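Local coordinates for protein 4-alpha-glucanotransferase (Corynebacterium glutamicum, PDB 5B68) that is an amylomaltase, or disproportionating enzyme, with an N-terminal beta-sandwich domain and a TIM-barrel domain of the 4-alpha-glucanotransferase family, at residues G525-S530 / S643-V648. Numbering follows the deposited sequence.
Sequences GIMGTS and SALTCV
Met527 lays the end of its thioether over one methyl branch of Leu645, with SD 3.8 Å from Leu645 CD1. Its terminal methyl also reaches Ala644, CE standing 4.1 Å from Ala644 CB, so the end of one buried side chain meets two neighbours. The methionine can span this distance because its chain runs extended beyond CG (chi2 -175°, chi3 -163°), carrying the sulfur well away from its own backbone. The two side chains cross at about a right angle and touch through their ends, SD and CE of the methionine against CD1 of the leucine. No hydrogen bond joins 525-530 to 643-648, and their closest CA atoms, those of Met527 and Ala644, lie 8.5 Å apart. The reason is topological: in this (beta/alpha)8 barrel, strands 528-531 and 645-649 are separated by strand 553-556, which runs parallel to both. Side chains pointing inward can meet across an intervening strand, and here they do so near the N-terminal ends of the strands. Leu554 of that middle strand packs on Leu645, while Ile506 and Val504, from strand 504-507, touch Met527 and Leu645 respectively. Backbone hydrogen bonds fix the root of the methionine, tying Met527 to Val505 and Gly507 on one side, and the adjacent Gly528 to Leu552 and Leu554 on the other.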
ATOM      1  N   GLY A 525       6.213  12.242  11.608  1.00 18.41           N
ATOM      2  CA  GLY A 525       4.815  12.222  11.804  1.00 18.41           C
ATOM      3  C   GLY A 525       4.019  11.124  11.141  1.00 19.62           C
ATOM      4  O   GLY A 525       2.810  11.293  10.948  1.00 19.36           O
ATOM      5  N   ILE A 526       4.694   9.999  10.840  1.00 18.22           N
ATOM      6  CA  ILE A 526       4.040   8.843  10.320  1.00 19.90           C
ATOM      7  C   ILE A 526       3.513   8.023  11.502  1.00 20.86           C
ATOM      8  O   ILE A 526       4.295   7.661  12.415  1.00 22.50           O
ATOM      9  CB  ILE A 526       4.980   8.057   9.428  1.00 17.68           C
ATOM     10  CG1 ILE A 526       5.318   8.923   8.174  1.00 16.66           C
ATOM     11  CG2 ILE A 526       4.370   6.724   9.027  1.00 18.81           C
ATOM     12  CD1 ILE A 526       6.458   8.360   7.291  1.00 17.21           C
ATOM     13  N   MET A 527       2.229   7.685  11.443  1.00 18.46           N
ATOM     14  CA  MET A 527       1.558   6.975  12.530  1.00 18.69           C
ATOM     15  C   MET A 527       1.768   5.533  12.441  1.00 20.92           C
ATOM     16  O   MET A 527       1.906   4.965  11.338  1.00 19.73           O
ATOM     17  CB  MET A 527       0.087   7.314  12.493  1.00 19.93           C
ATOM     18  CG  MET A 527      -0.186   8.783  12.722  1.00 21.48           C
ATOM     19  SD  MET A 527      -1.967   9.107  12.817  1.00 24.13           S
ATOM     20  CE  MET A 527      -1.996  10.884  12.570  1.00 22.59           C
ATOM     21  N   GLY A 528       1.845   4.884  13.607  1.00 19.95           N
ATOM     22  CA  GLY A 528       1.809   3.445  13.714  1.00 20.54           C
ATOM     23  C   GLY A 528       0.418   2.849  13.666  1.00 19.59           C
ATOM     24  O   GLY A 528      -0.560   3.565  13.473  1.00 19.79           O
ATOM     25  N   THR A 529       0.331   1.534  13.860  1.00 20.90           N
ATOM     26  CA  THR A 529      -0.942   0.826  13.944  1.00 23.94           C
ATOM     27  C   THR A 529      -0.935  -0.041  15.214  1.00 25.14           C
ATOM     28  O   THR A 529      -0.038  -0.861  15.385  1.00 25.93           O
ATOM     29  CB  THR A 529      -1.177  -0.091  12.716  1.00 25.16           C
ATOM     30  OG1 THR A 529      -0.036  -0.951  12.542  1.00 33.49           O
ATOM     31  CG2 THR A 529      -1.312   0.719  11.495  1.00 20.39           C
ATOM     32  N   SER A 530      -1.917   0.174  16.081  1.00 21.68           N
ATOM     33  CA  SER A 530      -2.167  -0.640  17.268  1.00 22.86           C
ATOM     34  C   SER A 530      -3.478  -1.386  17.092  1.00 22.95           C
ATOM     35  O   SER A 530      -4.511  -0.769  16.718  1.00 23.46           O
ATOM     36  CB  SER A 530      -2.320   0.280  18.426  1.00 23.97           C
ATOM     37  OG  SER A 530      -1.160   0.957  18.794  1.00 25.17           O
ATOM     38  N   SER A 643      -4.662   7.693  21.414  1.00 22.19           N
ATOM     39  CA  SER A 643      -4.381   7.591  19.988  1.00 24.16           C
ATOM     40  C   SER A 643      -4.942   8.710  19.154  1.00 21.50           C
ATOM     41  O   SER A 643      -6.126   9.032  19.261  1.00 22.20           O
ATOM     42  CB  SER A 643      -4.916   6.274  19.461  1.00 25.96           C
ATOM     43  OG  SER A 643      -4.176   5.167  19.990  1.00 39.46           O
ATOM     44  N   ALA A 644      -4.094   9.300  18.288  1.00 20.63           N
ATOM     45  CA  ALA A 644      -4.504  10.357  17.382  1.00 21.33           C
ATOM     46  C   ALA A 644      -5.709   9.941  16.536  1.00 20.67           C
ATOM     47  O   ALA A 644      -6.621  10.737  16.329  1.00 18.85           O
ATOM     48  CB  ALA A 644      -3.368  10.719  16.476  1.00 22.75           C
ATOM     49  N   LEU A 645      -5.721   8.715  16.068  1.00 19.86           N
ATOM     50  CA  LEU A 645      -6.817   8.235  15.287  1.00 18.44           C
ATOM     51  C   LEU A 645      -7.243   6.851  15.733  1.00 16.90           C
ATOM     52  O   LEU A 645      -6.416   5.989  16.039  1.00 19.13           O
ATOM     53  CB  LEU A 645      -6.465   8.182  13.807  1.00 19.72           C
ATOM     54  CG  LEU A 645      -6.141   9.507  13.142  1.00 17.70           C
ATOM     55  CD1 LEU A 645      -5.607   9.202  11.720  1.00 21.64           C
ATOM     56  CD2 LEU A 645      -7.309  10.459  13.046  1.00 19.36           C
ATOM     57  N   THR A 646      -8.560   6.629  15.723  1.00 17.12           N
ATOM     58  CA  THR A 646      -9.144   5.290  16.005  1.00 17.42           C
ATOM     59  C   THR A 646     -10.014   4.880  14.845  1.00 19.93           C
ATOM     60  O   THR A 646     -10.519   5.727  14.149  1.00 20.26           O
ATOM     61  CB  THR A 646      -9.982   5.302  17.293  1.00 19.77           C
ATOM     62  OG1 THR A 646     -10.938   6.344  17.182  1.00 19.50           O
ATOM     63  CG2 THR A 646      -9.122   5.526  18.431  1.00 18.49           C
ATOM     64  N   CYS A 647     -10.240   3.594  14.661  1.00 20.90           N
ATOM     65  CA  CYS A 647     -10.948   3.125  13.509  1.00 24.26           C
ATOM     66  C   CYS A 647     -11.889   2.053  13.938  1.00 22.02           C
ATOM     67  O   CYS A 647     -11.463   1.131  14.660  1.00 23.55           O
ATOM     68  CB  CYS A 647      -9.991   2.565  12.416  1.00 30.44           C
ATOM     69  SG  CYS A 647     -10.920   2.316  10.869  1.00 34.74           S
ATOM     70  N   VAL A 648     -13.168   2.254  13.585  1.00 19.84           N
ATOM     71  CA  VAL A 648     -14.244   1.303  13.825  1.00 21.31           C
ATOM     72  C   VAL A 648     -14.356   0.567  12.519  1.00 20.86           C
ATOM     73  O   VAL A 648     -14.530   1.197  11.492  1.00 20.08           O
ATOM     74  CB  VAL A 648     -15.598   2.028  14.109  1.00 20.95           C
ATOM     75  CG1 VAL A 648     -16.747   1.030  14.290  1.00 24.94           C
ATOM     76  CG2 VAL A 648     -15.450   2.994  15.241  1.00 23.50           C
TER